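Local coordinates for protein putative neuraminyllactose-binding hemagglutinin homolog (Helicobacter pylori, PDB 3BGH) that probably acts as an outer-membrane lipoprotein adhesin of the flagellar sheath that binds neuraminyllactose-type sugars, at residues 39-44 and 63-68; 157-162 and 187-192; 94-99 and 137-142. One frame throughout, in Å; residues are numbered along the deposited sequence.

From the N terminus the chain closes three loops in series, interaction 1, then interaction 3, then interaction 2; none nests in or crosses another. Interaction 1 brings helix 54-73 back over strand 38-48. Interaction 3 joins the start of strand 98-114 to the end of strand 123-137, closing their long antiparallel hairpin. Interaction 2 spans residues 163-181, which are not modelled, and sets the start of helix 186-208 against the end of strand 144-161. Interactions 1 and 3 meet in the sheet, where Val-40 N lies 2.8 Å from Leu-98 O, a probable hydrogen bond. Interactions 2 and 3 lie on opposite sides of the chain's centre, their own centres about 43 Å apart.

Interaction 1 of 3, residues 39-44 and 63-68; sequences VVLIEP and SLFLQL
Leu-41 meets Phe-65 and Leu-68 where helix 54-73 packs on the sheet as the connection of the beta-alpha-beta unit, between the parallel strands 38-48 and 78-82. The short axes of strand 39-42 and helix 63-68 run nearly antiparallel, at 166°, as expected when the helix carries the chain back to start a parallel neighbour. Met-102 of strand 98-114 and Tyr-198 of helix 186-208 also pack on Leu-64, placing this seam in the buried core. Leu-41 reaches the helix through CD2, which lies 3.7 Å from Phe-65 CD1 and 3.9 Å from Leu-68 CB; the side chains of Leu-41 and Phe-65 pass each other in opposite directions. Phe-65 turns its ring out to the strand because CG stands opposite the backbone N (chi1 -168°). The ring edge then comes up to the strand backbone, Phe-65 CE1 lying 3.4 Å from Leu-41 O, near the ring plane. At Glu-43 the main chain passes over one face of the same ring, a CH-pi contact in which Glu-43 CA is 4.0 Å from the Phe-65 ring centroid and only 15° off the normal. Pro-44 completes the contact with its ring carbons, CD lying 3.9 Å from Phe-65 CB and CG 4.3 Å from Leu-64 CB.

Interaction 2 of 3, residues 157-162 and 187-192; sequences AVIERV and DQAIRK. With SO4 (sulfate ion), chain E.
At the junction of strand 144-161, outermost in the sheet of this chain, with the first turns of helix 186-208, two alanines, Ala-157 and Ala-189, face each other. Each methyl points at the other segment, and Ala-157 CB lies 3.7 Å from Ala-189 CB. With no longer side chain between them, the CA atoms of Ala-157 and Ala-189 come to 5.4 Å and the axes of strand 157-161 and helix 187-192 to 8.4 Å, the two running nearly antiparallel at 169°. Ile-159 adds a second apolar touch through its CG2 branch, 3.9 Å from Ala-189 CB; with chi1 at 49° CG1 is wedged between the backbone N and carbonyl carbon, while CG2 falls beside N. Here the strand carries a classic beta bulge, since Ile-159 and Glu-160 both lie opposite Val-124 of strand 123-137. At the margin Lys-192 bends at chi3 and brings NZ to 4.2 Å from Val-158 O, too long for a hydrogen bond. Beyond the bulge, Arg-161 binds a sulfate ion, probably from the crystallisation liquor, that Lys-123 also binds. Arg-161 NH2 donates a nearly straight bond (169°) of 2.7 Å to sulfate O4, which sits at the guanidinium edge in plane, whereas NH1 makes a weak bond to O3. Arg-161 NE forms a salt bridge with Glu-183.

Interaction 3 of 3, residues 94-99 and 137-142; sequences EKALLV and VEPKSE
Val-137 O accepts a 2.9 Å hydrogen bond from Val-99 N, with an N-H...O angle of 157°, and Val-137 N returns an equally short one to Val-99 O. The reciprocal bonds define a hydrogen-bonded antiparallel pair, with Val-99 CB 4.0 Å from Val-137 CB on one face of the sheet. Leu-98 starts away from the partner, but its CD1 comes to 3.7 Å from Val-137 N; its side chain also packs on Met-214 and Tyr-217 of helix 211-223. The pair lies at the open end of the long beta hairpin of strands 98-114 and 123-137, where the first strand enters from helix 90-95 and the second leaves for the loop to strand 144-161. Pro-139, the first residue of a short run with helical backbone angles, packs its ring on Ala-96 and Val-99. Its CG lies 3.7 Å from Val-99 CG2, the branch placed beside the backbone N by chi1 of -174°, and 4.0 Å from Ala-96 CB. Within the turn, Glu-138 OE2 takes a 2.7 Å bond from Ser-141 N, 16° out of the carboxylate plane on its anti side, and a weak one from Lys-140 N. Lys-140, bent at chi2 and chi3, makes a loose touch at the exposed margin, CD 4.2 Å from Glu-94 CA.

Interaction 1 of 3, residues 39-44 and 63-68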
ATOM      1  N   VAL A  39      21.562   4.319  20.202  1.00 68.75           N
ATOM      2  CA  VAL A  39      20.335   4.571  19.400  1.00 67.33           C
ATOM      3  C   VAL A  39      19.071   4.043  20.075  1.00 66.51           C
ATOM      4  O   VAL A  39      19.054   2.928  20.588  1.00 67.04           O
ATOM      5  CB  VAL A  39      20.410   4.025  17.938  1.00 67.12           C
ATOM      6  CG1 VAL A  39      21.783   4.230  17.331  1.00 65.77           C
ATOM      7  CG2 VAL A  39      20.037   2.585  17.879  1.00 66.68           C
ATOM      8  N   VAL A  40      18.024   4.846  20.077  1.00 65.30           N
ATOM      9  CA  VAL A  40      16.734   4.417  20.585  1.00 64.11           C
ATOM     10  C   VAL A  40      15.932   3.740  19.466  1.00 63.60           C
ATOM     11  O   VAL A  40      15.760   4.300  18.386  1.00 62.79           O
ATOM     12  CB  VAL A  40      15.945   5.606  21.132  1.00 64.03           C
ATOM     13  CG1 VAL A  40      14.583   5.169  21.612  1.00 64.36           C
ATOM     14  CG2 VAL A  40      16.678   6.234  22.253  1.00 64.54           C
ATOM     15  N   LEU A  41      15.450   2.528  19.731  1.00 62.86           N
ATOM     16  CA  LEU A  41      14.658   1.794  18.759  1.00 62.10           C
ATOM     17  C   LEU A  41      13.250   1.646  19.280  1.00 61.61           C
ATOM     18  O   LEU A  41      13.057   1.110  20.359  1.00 61.83           O
ATOM     19  CB  LEU A  41      15.275   0.427  18.529  1.00 62.69           C
ATOM     20  CG  LEU A  41      14.970  -0.205  17.182  1.00 62.50           C
ATOM     21  CD1 LEU A  41      15.743   0.565  16.137  1.00 62.90           C
ATOM     22  CD2 LEU A  41      15.356  -1.671  17.177  1.00 60.01           C
ATOM     23  N   ILE A  42      12.276   2.147  18.531  1.00 60.90           N
ATOM     24  CA  ILE A  42      10.858   2.071  18.900  1.00 60.34           C
ATOM     25  C   ILE A  42      10.217   0.876  18.188  1.00 60.64           C
ATOM     26  O   ILE A  42      10.648   0.525  17.097  1.00 60.49           O
ATOM     27  CB  ILE A  42      10.129   3.376  18.554  1.00 59.92           C
ATOM     28  CG1 ILE A  42      10.746   4.507  19.359  1.00 61.44           C
ATOM     29  CG2 ILE A  42       8.655   3.303  18.879  1.00 57.81           C
ATOM     30  CD1 ILE A  42      10.012   5.796  19.237  1.00 64.41           C
ATOM     31  N   GLU A  43       9.231   0.232  18.822  1.00 60.62           N
ATOM     32  CA  GLU A  43       8.621  -0.970  18.270  1.00 61.98           C
ATOM     33  C   GLU A  43       7.911  -0.556  16.977  1.00 60.47           C
ATOM     34  O   GLU A  43       7.151   0.404  17.008  1.00 60.34           O
ATOM     35  CB  GLU A  43       7.633  -1.604  19.275  1.00 61.79           C
ATOM     36  CG  GLU A  43       7.134  -3.049  18.926  1.00 64.95           C
ATOM     37  CD  GLU A  43       6.251  -3.698  20.034  1.00 66.48           C
ATOM     38  OE1 GLU A  43       5.218  -3.087  20.451  1.00 71.58           O
ATOM     39  OE2 GLU A  43       6.571  -4.842  20.461  1.00 72.03           O
ATOM     40  N   PRO A  44       8.170  -1.261  15.851  1.00 59.59           N
ATOM     41  CA  PRO A  44       7.636  -0.872  14.549  1.00 59.26           C
ATOM     42  C   PRO A  44       6.121  -0.998  14.539  1.00 58.26           C
ATOM     43  O   PRO A  44       5.582  -1.958  15.092  1.00 58.90           O
ATOM     44  CB  PRO A  44       8.237  -1.910  13.587  1.00 59.10           C
ATOM     45  CG  PRO A  44       9.400  -2.456  14.268  1.00 59.52           C
ATOM     46  CD  PRO A  44       8.965  -2.490  15.730  1.00 60.23           C
ATOM     47  N   SER A  63      10.002  -9.561  15.036  1.00 59.69           N
ATOM     48  CA  SER A  63      11.260  -9.969  14.444  1.00 58.98           C
ATOM     49  C   SER A  63      12.144  -8.807  13.989  1.00 58.85           C
ATOM     50  O   SER A  63      13.353  -8.860  14.176  1.00 59.30           O
ATOM     51  CB  SER A  63      11.026 -10.956  13.324  1.00 58.96           C
ATOM     52  OG  SER A  63      10.280 -12.035  13.841  1.00 59.53           O
ATOM     53  N   LEU A  64      11.544  -7.764  13.415  1.00 58.41           N
ATOM     54  CA  LEU A  64      12.280  -6.616  12.865  1.00 57.94           C
ATOM     55  C   LEU A  64      12.951  -5.880  14.002  1.00 58.10           C
ATOM     56  O   LEU A  64      14.076  -5.402  13.905  1.00 56.85           O
ATOM     57  CB  LEU A  64      11.339  -5.646  12.111  1.00 57.33           C
ATOM     58  CG  LEU A  64      10.867  -5.901  10.674  1.00 57.00           C
ATOM     59  CD1 LEU A  64      10.056  -4.701  10.165  1.00 55.74           C
ATOM     60  CD2 LEU A  64      12.040  -6.142   9.703  1.00 56.00           C
ATOM     61  N   PHE A  65      12.217  -5.812  15.098  1.00 59.37           N
ATOM     62  CA  PHE A  65      12.618  -5.097  16.285  1.00 59.99           C
ATOM     63  C   PHE A  65      13.852  -5.771  16.912  1.00 59.90           C
ATOM     64  O   PHE A  65      14.839  -5.107  17.239  1.00 60.80           O
ATOM     65  CB  PHE A  65      11.417  -5.105  17.212  1.00 60.99           C
ATOM     66  CG  PHE A  65      11.522  -4.179  18.366  1.00 61.90           C
ATOM     67  CD1 PHE A  65      12.085  -2.923  18.223  1.00 63.49           C
ATOM     68  CD2 PHE A  65      11.031  -4.566  19.604  1.00 63.03           C
ATOM     69  CE1 PHE A  65      12.172  -2.052  19.309  1.00 62.79           C
ATOM     70  CE2 PHE A  65      11.114  -3.718  20.697  1.00 65.09           C
ATOM     71  CZ  PHE A  65      11.684  -2.453  20.557  1.00 63.46           C
ATOM     72  N   LEU A  66      13.830  -7.091  17.037  1.00 59.52           N
ATOM     73  CA  LEU A  66      14.903  -7.771  17.752  1.00 58.88           C
ATOM     74  C   LEU A  66      16.113  -7.821  16.856  1.00 59.19           C
ATOM     75  O   LEU A  66      17.222  -7.491  17.280  1.00 59.88           O
ATOM     76  CB  LEU A  66      14.499  -9.179  18.202  1.00 58.78           C
ATOM     77  CG  LEU A  66      13.295  -9.343  19.153  1.00 57.42           C
ATOM     78  CD1 LEU A  66      12.982 -10.809  19.291  1.00 53.15           C
ATOM     79  CD2 LEU A  66      13.524  -8.710  20.530  1.00 54.32           C
ATOM     80  N   GLN A  67      15.886  -8.188  15.605  1.00 59.19           N
ATOM     81  CA  GLN A  67      16.929  -8.222  14.618  1.00 59.77           C
ATOM     82  C   GLN A  67      17.639  -6.892  14.389  1.00 60.26           C
ATOM     83  O   GLN A  67      18.844  -6.859  14.202  1.00 61.03           O
ATOM     84  CB  GLN A  67      16.376  -8.739  13.327  1.00 60.07           C
ATOM     85  CG  GLN A  67      15.965 -10.196  13.407  1.00 61.79           C
ATOM     86  CD  GLN A  67      16.491 -10.945  12.225  1.00 63.23           C
ATOM     87  OE1 GLN A  67      15.808 -11.064  11.197  1.00 63.51           O
ATOM     88  NE2 GLN A  67      17.745 -11.399  12.324  1.00 62.77           N
ATOM     89  N   LEU A  68      16.898  -5.798  14.381  1.00 60.63           N
ATOM     90  CA  LEU A  68      17.524  -4.509  14.231  1.00 60.91           C
ATOM     91  C   LEU A  68      18.343  -4.154  15.459  1.00 61.33           C
ATOM     92  O   LEU A  68      19.354  -3.474  15.346  1.00 60.58           O
ATOM     93  CB  LEU A  68      16.506  -3.426  13.926  1.00 60.23           C
ATOM     94  CG  LEU A  68      16.361  -3.348  12.426  1.00 61.35           C
ATOM     95  CD1 LEU A  68      15.076  -2.610  12.088  1.00 61.44           C
ATOM     96  CD2 LEU A  68      17.644  -2.692  11.772  1.00 62.39           C
TER

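Interaction 2 of 3, residues 157-162 and 187-192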
ATOM      1  N   ALA A 157       2.601 -14.251  -5.423  1.00 54.16           N
ATOM      2  CA  ALA A 157       2.576 -15.686  -5.279  1.00 53.86           C
ATOM      3  C   ALA A 157       1.520 -16.289  -6.192  1.00 54.33           C
ATOM      4  O   ALA A 157       0.364 -15.896  -6.191  1.00 53.41           O
ATOM      5  CB  ALA A 157       2.314 -16.059  -3.846  1.00 53.60           C
ATOM      6  N   VAL A 158       1.933 -17.280  -6.961  1.00 56.01           N
ATOM      7  CA  VAL A 158       1.018 -17.991  -7.826  1.00 57.17           C
ATOM      8  C   VAL A 158       0.169 -18.955  -7.006  1.00 58.50           C
ATOM      9  O   VAL A 158       0.706 -19.735  -6.218  1.00 58.79           O
ATOM     10  CB  VAL A 158       1.771 -18.750  -8.888  1.00 56.63           C
ATOM     11  CG1 VAL A 158       0.799 -19.510  -9.763  1.00 56.29           C
ATOM     12  CG2 VAL A 158       2.581 -17.775  -9.695  1.00 56.57           C
ATOM     13  N   ILE A 159      -1.148 -18.873  -7.182  1.00 59.35           N
ATOM     14  CA  ILE A 159      -2.062 -19.780  -6.521  1.00 61.15           C
ATOM     15  C   ILE A 159      -2.653 -20.821  -7.477  1.00 62.55           C
ATOM     16  O   ILE A 159      -2.977 -21.935  -7.065  1.00 62.51           O
ATOM     17  CB  ILE A 159      -3.188 -19.053  -5.765  1.00 60.69           C
ATOM     18  CG1 ILE A 159      -3.859 -18.001  -6.636  1.00 61.44           C
ATOM     19  CG2 ILE A 159      -2.635 -18.426  -4.512  1.00 60.44           C
ATOM     20  CD1 ILE A 159      -4.975 -17.227  -5.911  1.00 61.78           C
ATOM     21  N   GLU A 160      -2.754 -20.462  -8.749  1.00 63.76           N
ATOM     22  CA  GLU A 160      -3.398 -21.301  -9.728  1.00 65.51           C
ATOM     23  C   GLU A 160      -2.713 -21.172 -11.103  1.00 65.87           C
ATOM     24  O   GLU A 160      -2.438 -20.055 -11.567  1.00 66.21           O
ATOM     25  CB  GLU A 160      -4.865 -20.884  -9.790  1.00 65.84           C
ATOM     26  CG  GLU A 160      -5.797 -21.809 -10.527  1.00 69.66           C
ATOM     27  CD  GLU A 160      -7.252 -21.399 -10.313  1.00 74.46           C
ATOM     28  OE1 GLU A 160      -7.603 -21.098  -9.151  1.00 75.30           O
ATOM     29  OE2 GLU A 160      -8.042 -21.365 -11.293  1.00 76.56           O
ATOM     30  N   ARG A 161      -2.408 -22.312 -11.724  1.00 66.02           N
ATOM     31  CA  ARG A 161      -1.978 -22.358 -13.137  1.00 66.65           C
ATOM     32  C   ARG A 161      -3.014 -23.087 -13.988  1.00 66.91           C
ATOM     33  O   ARG A 161      -3.632 -24.033 -13.525  1.00 67.05           O
ATOM     34  CB  ARG A 161      -0.634 -23.059 -13.279  1.00 66.52           C
ATOM     35  CG  ARG A 161       0.324 -22.660 -12.193  1.00 68.23           C
ATOM     36  CD  ARG A 161       1.633 -23.308 -12.340  1.00 71.56           C
ATOM     37  NE  ARG A 161       2.690 -22.423 -11.867  1.00 76.43           N
ATOM     38  CZ  ARG A 161       3.318 -21.534 -12.636  1.00 78.35           C
ATOM     39  NH1 ARG A 161       2.991 -21.406 -13.923  1.00 78.86           N
ATOM     40  NH2 ARG A 161       4.277 -20.776 -12.120  1.00 78.50           N
ATOM     41  N   VAL A 162      -3.198 -22.648 -15.227  1.00 67.17           N
ATOM     42  CA  VAL A 162      -4.091 -23.318 -16.159  1.00 67.50           C
ATOM     43  C   VAL A 162      -3.278 -24.260 -17.047  1.00 67.77           C
ATOM     44  O   VAL A 162      -2.454 -23.819 -17.845  1.00 68.50           O
ATOM     45  CB  VAL A 162      -4.913 -22.317 -17.009  1.00 67.48           C
ATOM     46  CG1 VAL A 162      -5.768 -23.059 -18.038  1.00 67.52           C
ATOM     47  CG2 VAL A 162      -5.790 -21.440 -16.102  1.00 67.74           C
ATOM     48  N   ASP A 187      -3.570 -18.905   2.344  1.00 74.11           N
ATOM     49  CA  ASP A 187      -2.719 -18.733   3.531  1.00 73.12           C
ATOM     50  C   ASP A 187      -1.268 -19.090   3.283  1.00 71.31           C
ATOM     51  O   ASP A 187      -0.370 -18.425   3.794  1.00 71.12           O
ATOM     52  CB  ASP A 187      -3.277 -19.407   4.783  1.00 73.78           C
ATOM     53  CG  ASP A 187      -4.377 -18.565   5.436  1.00 77.00           C
ATOM     54  OD1 ASP A 187      -4.075 -17.751   6.366  1.00 76.83           O
ATOM     55  OD2 ASP A 187      -5.543 -18.696   4.972  1.00 80.24           O
ATOM     56  N   GLN A 188      -1.052 -20.089   2.438  1.00 68.82           N
ATOM     57  CA  GLN A 188       0.283 -20.430   1.971  1.00 67.18           C
ATOM     58  C   GLN A 188       0.944 -19.293   1.117  1.00 65.56           C
ATOM     59  O   GLN A 188       2.141 -19.018   1.222  1.00 65.13           O
ATOM     60  CB  GLN A 188       0.233 -21.805   1.272  1.00 67.17           C
ATOM     61  CG  GLN A 188       1.563 -22.472   0.967  1.00 68.56           C
ATOM     62  CD  GLN A 188       2.241 -23.167   2.158  1.00 71.53           C
ATOM     63  OE1 GLN A 188       3.282 -23.815   1.990  1.00 71.56           O
ATOM     64  NE2 GLN A 188       1.683 -23.010   3.358  1.00 71.34           N
ATOM     65  N   ALA A 189       0.145 -18.595   0.321  1.00 63.79           N
ATOM     66  CA  ALA A 189       0.641 -17.533  -0.533  1.00 61.91           C
ATOM     67  C   ALA A 189       1.021 -16.288   0.304  1.00 60.77           C
ATOM     68  O   ALA A 189       2.046 -15.651   0.058  1.00 58.84           O
ATOM     69  CB  ALA A 189      -0.387 -17.196  -1.598  1.00 61.68           C
ATOM     70  N   ILE A 190       0.179 -15.996   1.294  1.00 59.74           N
ATOM     71  CA  ILE A 190       0.399 -14.948   2.290  1.00 59.05           C
ATOM     72  C   ILE A 190       1.737 -15.142   3.022  1.00 59.06           C
ATOM     73  O   ILE A 190       2.549 -14.220   3.150  1.00 59.11           O
ATOM     74  CB  ILE A 190      -0.774 -14.939   3.306  1.00 58.63           C
ATOM     75  CG1 ILE A 190      -2.049 -14.472   2.589  1.00 58.34           C
ATOM     76  CG2 ILE A 190      -0.467 -14.078   4.496  1.00 54.82           C
ATOM     77  CD1 ILE A 190      -3.296 -14.534   3.412  1.00 55.01           C
ATOM     78  N   ARG A 191       1.950 -16.360   3.480  1.00 59.19           N
ATOM     79  CA  ARG A 191       3.192 -16.751   4.104  1.00 59.09           C
ATOM     80  C   ARG A 191       4.434 -16.463   3.237  1.00 58.04           C
ATOM     81  O   ARG A 191       5.426 -15.910   3.740  1.00 58.26           O
ATOM     82  CB  ARG A 191       3.083 -18.206   4.559  1.00 59.04           C
ATOM     83  CG  ARG A 191       3.069 -18.318   6.054  1.00 62.50           C
ATOM     84  CD  ARG A 191       2.094 -19.320   6.634  1.00 66.50           C
ATOM     85  NE  ARG A 191       2.555 -20.692   6.513  1.00 69.04           N
ATOM     86  CZ  ARG A 191       2.029 -21.729   7.169  1.00 71.71           C
ATOM     87  NH1 ARG A 191       1.030 -21.567   8.042  1.00 70.58           N
ATOM     88  NH2 ARG A 191       2.522 -22.941   6.961  1.00 72.34           N
ATOM     89  N   LYS A 192       4.353 -16.796   1.945  1.00 57.36           N
ATOM     90  CA  LYS A 192       5.435 -16.564   0.959  1.00 56.26           C
ATOM     91  C   LYS A 192       5.674 -15.102   0.679  1.00 55.16           C
ATOM     92  O   LYS A 192       6.814 -14.652   0.661  1.00 55.63           O
ATOM     93  CB  LYS A 192       5.138 -17.268  -0.366  1.00 57.26           C
ATOM     94  CG  LYS A 192       5.336 -18.795  -0.350  1.00 58.11           C
ATOM     95  CD  LYS A 192       5.378 -19.364  -1.745  1.00 61.59           C
ATOM     96  CE  LYS A 192       4.011 -19.893  -2.168  1.00 64.40           C
ATOM     97  NZ  LYS A 192       3.965 -20.134  -3.656  1.00 67.89           N
TER
HETATM   98  S   SO4 E   4       6.344 -19.476 -14.892  1.00 93.39           S
HETATM   99  O1  SO4 E   4       7.785 -19.710 -14.797  1.00 93.20           O
HETATM  100  O2  SO4 E   4       6.055 -18.421 -15.866  1.00 92.57           O
HETATM  101  O3  SO4 E   4       5.700 -20.709 -15.322  1.00 95.17           O
HETATM  102  O4  SO4 E   4       5.824 -19.122 -13.579  1.00 93.60           O

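Interaction 3 of 3, residues 94-99 and 137-142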
ATOM      1  N   GLU A  94      18.669  12.724  26.455  1.00 81.09           N
ATOM      2  CA  GLU A  94      19.875  13.567  26.558  1.00 81.62           C
ATOM      3  C   GLU A  94      21.129  12.906  25.984  1.00 80.73           C
ATOM      4  O   GLU A  94      22.040  13.594  25.497  1.00 80.36           O
ATOM      5  CB  GLU A  94      20.132  14.024  28.009  1.00 82.34           C
ATOM      6  CG  GLU A  94      19.135  15.094  28.529  1.00 85.60           C
ATOM      7  CD  GLU A  94      19.531  16.554  28.207  1.00 89.39           C
ATOM      8  OE1 GLU A  94      20.710  16.822  27.818  1.00 90.60           O
ATOM      9  OE2 GLU A  94      18.643  17.438  28.358  1.00 90.05           O
ATOM     10  N   LYS A  95      21.162  11.578  26.025  1.00 79.69           N
ATOM     11  CA  LYS A  95      22.362  10.826  25.657  1.00 79.47           C
ATOM     12  C   LYS A  95      22.353  10.202  24.238  1.00 77.91           C
ATOM     13  O   LYS A  95      23.413  10.018  23.634  1.00 78.17           O
ATOM     14  CB  LYS A  95      22.650   9.763  26.736  1.00 79.52           C
ATOM     15  CG  LYS A  95      24.132   9.443  26.921  1.00 80.72           C
ATOM     16  CD  LYS A  95      24.393   8.698  28.245  1.00 81.65           C
ATOM     17  CE  LYS A  95      23.844   7.262  28.238  1.00 83.85           C
ATOM     18  NZ  LYS A  95      24.490   6.458  27.155  1.00 85.27           N
ATOM     19  N   ALA A  96      21.168   9.885  23.710  1.00 76.20           N
ATOM     20  CA  ALA A  96      21.035   9.116  22.461  1.00 74.11           C
ATOM     21  C   ALA A  96      21.533   9.892  21.253  1.00 72.55           C
ATOM     22  O   ALA A  96      21.431  11.112  21.220  1.00 72.93           O
ATOM     23  CB  ALA A  96      19.599   8.708  22.258  1.00 74.19           C
ATOM     24  N   LEU A  97      22.097   9.190  20.280  1.00 70.32           N
ATOM     25  CA  LEU A  97      22.413   9.797  19.001  1.00 68.60           C
ATOM     26  C   LEU A  97      21.146  10.017  18.166  1.00 68.31           C
ATOM     27  O   LEU A  97      20.975  11.057  17.558  1.00 67.96           O
ATOM     28  CB  LEU A  97      23.369   8.909  18.208  1.00 68.67           C
ATOM     29  CG  LEU A  97      23.617   9.393  16.771  1.00 68.39           C
ATOM     30  CD1 LEU A  97      24.450  10.669  16.790  1.00 66.44           C
ATOM     31  CD2 LEU A  97      24.238   8.306  15.874  1.00 67.16           C
ATOM     32  N   LEU A  98      20.248   9.038  18.195  1.00 67.51           N
ATOM     33  CA  LEU A  98      19.261   8.849  17.163  1.00 66.98           C
ATOM     34  C   LEU A  98      18.102   8.087  17.775  1.00 66.14           C
ATOM     35  O   LEU A  98      18.298   7.266  18.676  1.00 65.73           O
ATOM     36  CB  LEU A  98      19.925   8.013  16.064  1.00 66.41           C
ATOM     37  CG  LEU A  98      19.295   7.572  14.761  1.00 67.76           C
ATOM     38  CD1 LEU A  98      18.353   8.610  14.189  1.00 71.00           C
ATOM     39  CD2 LEU A  98      20.411   7.308  13.765  1.00 67.83           C
ATOM     40  N   VAL A  99      16.893   8.397  17.310  1.00 65.30           N
ATOM     41  CA  VAL A  99      15.724   7.563  17.565  1.00 64.07           C
ATOM     42  C   VAL A  99      15.248   7.053  16.219  1.00 63.20           C
ATOM     43  O   VAL A  99      14.977   7.842  15.337  1.00 63.88           O
ATOM     44  CB  VAL A  99      14.586   8.344  18.182  1.00 64.18           C
ATOM     45  CG1 VAL A  99      13.451   7.393  18.564  1.00 64.56           C
ATOM     46  CG2 VAL A  99      15.062   9.100  19.388  1.00 64.06           C
ATOM     47  N   VAL A 137      15.067  10.342  13.869  1.00 56.70           N
ATOM     48  CA  VAL A 137      14.585  11.418  14.720  1.00 58.60           C
ATOM     49  C   VAL A 137      15.646  11.884  15.720  1.00 60.43           C
ATOM     50  O   VAL A 137      16.305  11.073  16.388  1.00 60.10           O
ATOM     51  CB  VAL A 137      13.295  11.006  15.477  1.00 59.06           C
ATOM     52  CG1 VAL A 137      12.742  12.174  16.279  1.00 59.46           C
ATOM     53  CG2 VAL A 137      12.224  10.476  14.525  1.00 57.69           C
ATOM     54  N   GLU A 138      15.804  13.205  15.794  1.00 63.06           N
ATOM     55  CA  GLU A 138      16.634  13.864  16.803  1.00 66.07           C
ATOM     56  C   GLU A 138      15.911  13.843  18.161  1.00 66.72           C
ATOM     57  O   GLU A 138      14.819  14.374  18.298  1.00 67.03           O
ATOM     58  CB  GLU A 138      17.099  15.250  16.320  1.00 66.06           C
ATOM     59  CG  GLU A 138      16.952  16.430  17.279  1.00 70.94           C
ATOM     60  CD  GLU A 138      17.694  16.271  18.614  1.00 75.74           C
ATOM     61  OE1 GLU A 138      18.821  15.728  18.622  1.00 77.03           O
ATOM     62  OE2 GLU A 138      17.132  16.704  19.651  1.00 78.12           O
ATOM     63  N   PRO A 139      16.493  13.131  19.135  1.00 68.01           N
ATOM     64  CA  PRO A 139      15.832  12.716  20.391  1.00 69.10           C
ATOM     65  C   PRO A 139      15.271  13.821  21.285  1.00 70.40           C
ATOM     66  O   PRO A 139      14.188  13.651  21.873  1.00 70.79           O
ATOM     67  CB  PRO A 139      16.926  11.930  21.122  1.00 68.98           C
ATOM     68  CG  PRO A 139      17.853  11.459  20.012  1.00 68.96           C
ATOM     69  CD  PRO A 139      17.863  12.599  19.031  1.00 67.75           C
ATOM     70  N   LYS A 140      15.976  14.942  21.395  1.00 71.67           N
ATOM     71  CA  LYS A 140      15.509  15.992  22.293  1.00 72.62           C
ATOM     72  C   LYS A 140      14.358  16.767  21.677  1.00 73.34           C
ATOM     73  O   LYS A 140      13.280  16.898  22.287  1.00 73.91           O
ATOM     74  CB  LYS A 140      16.658  16.901  22.727  1.00 72.65           C
ATOM     75  CG  LYS A 140      17.486  16.303  23.874  1.00 72.95           C
ATOM     76  CD  LYS A 140      18.989  16.358  23.577  1.00 73.03           C
ATOM     77  CE  LYS A 140      19.553  17.737  23.833  1.00 70.85           C
ATOM     78  NZ  LYS A 140      20.732  17.970  22.979  1.00 70.37           N
ATOM     79  N   SER A 141      14.560  17.245  20.453  1.00 73.83           N
ATOM     80  CA  SER A 141      13.536  18.067  19.785  1.00 73.87           C
ATOM     81  C   SER A 141      12.399  17.244  19.196  1.00 73.27           C
ATOM     82  O   SER A 141      11.331  17.782  18.915  1.00 73.76           O
ATOM     83  CB  SER A 141      14.159  18.982  18.714  1.00 74.02           C
ATOM     84  OG  SER A 141      15.018  18.261  17.853  1.00 74.52           O
ATOM     85  N   GLU A 142      12.621  15.941  19.031  1.00 72.69           N
ATOM     86  CA  GLU A 142      11.668  15.066  18.324  1.00 72.60           C
ATOM     87  C   GLU A 142      11.534  15.372  16.812  1.00 70.07           C
ATOM     88  O   GLU A 142      10.617  14.901  16.161  1.00 69.79           O
ATOM     89  CB  GLU A 142      10.298  15.080  19.024  1.00 72.43           C
ATOM     90  CG  GLU A 142      10.136  14.003  20.112  1.00 75.33           C
ATOM     91  CD  GLU A 142       8.690  13.855  20.617  1.00 75.83           C
ATOM     92  OE1 GLU A 142       7.975  14.886  20.720  1.00 79.27           O
ATOM     93  OE2 GLU A 142       8.273  12.704  20.920  1.00 80.17           O
TER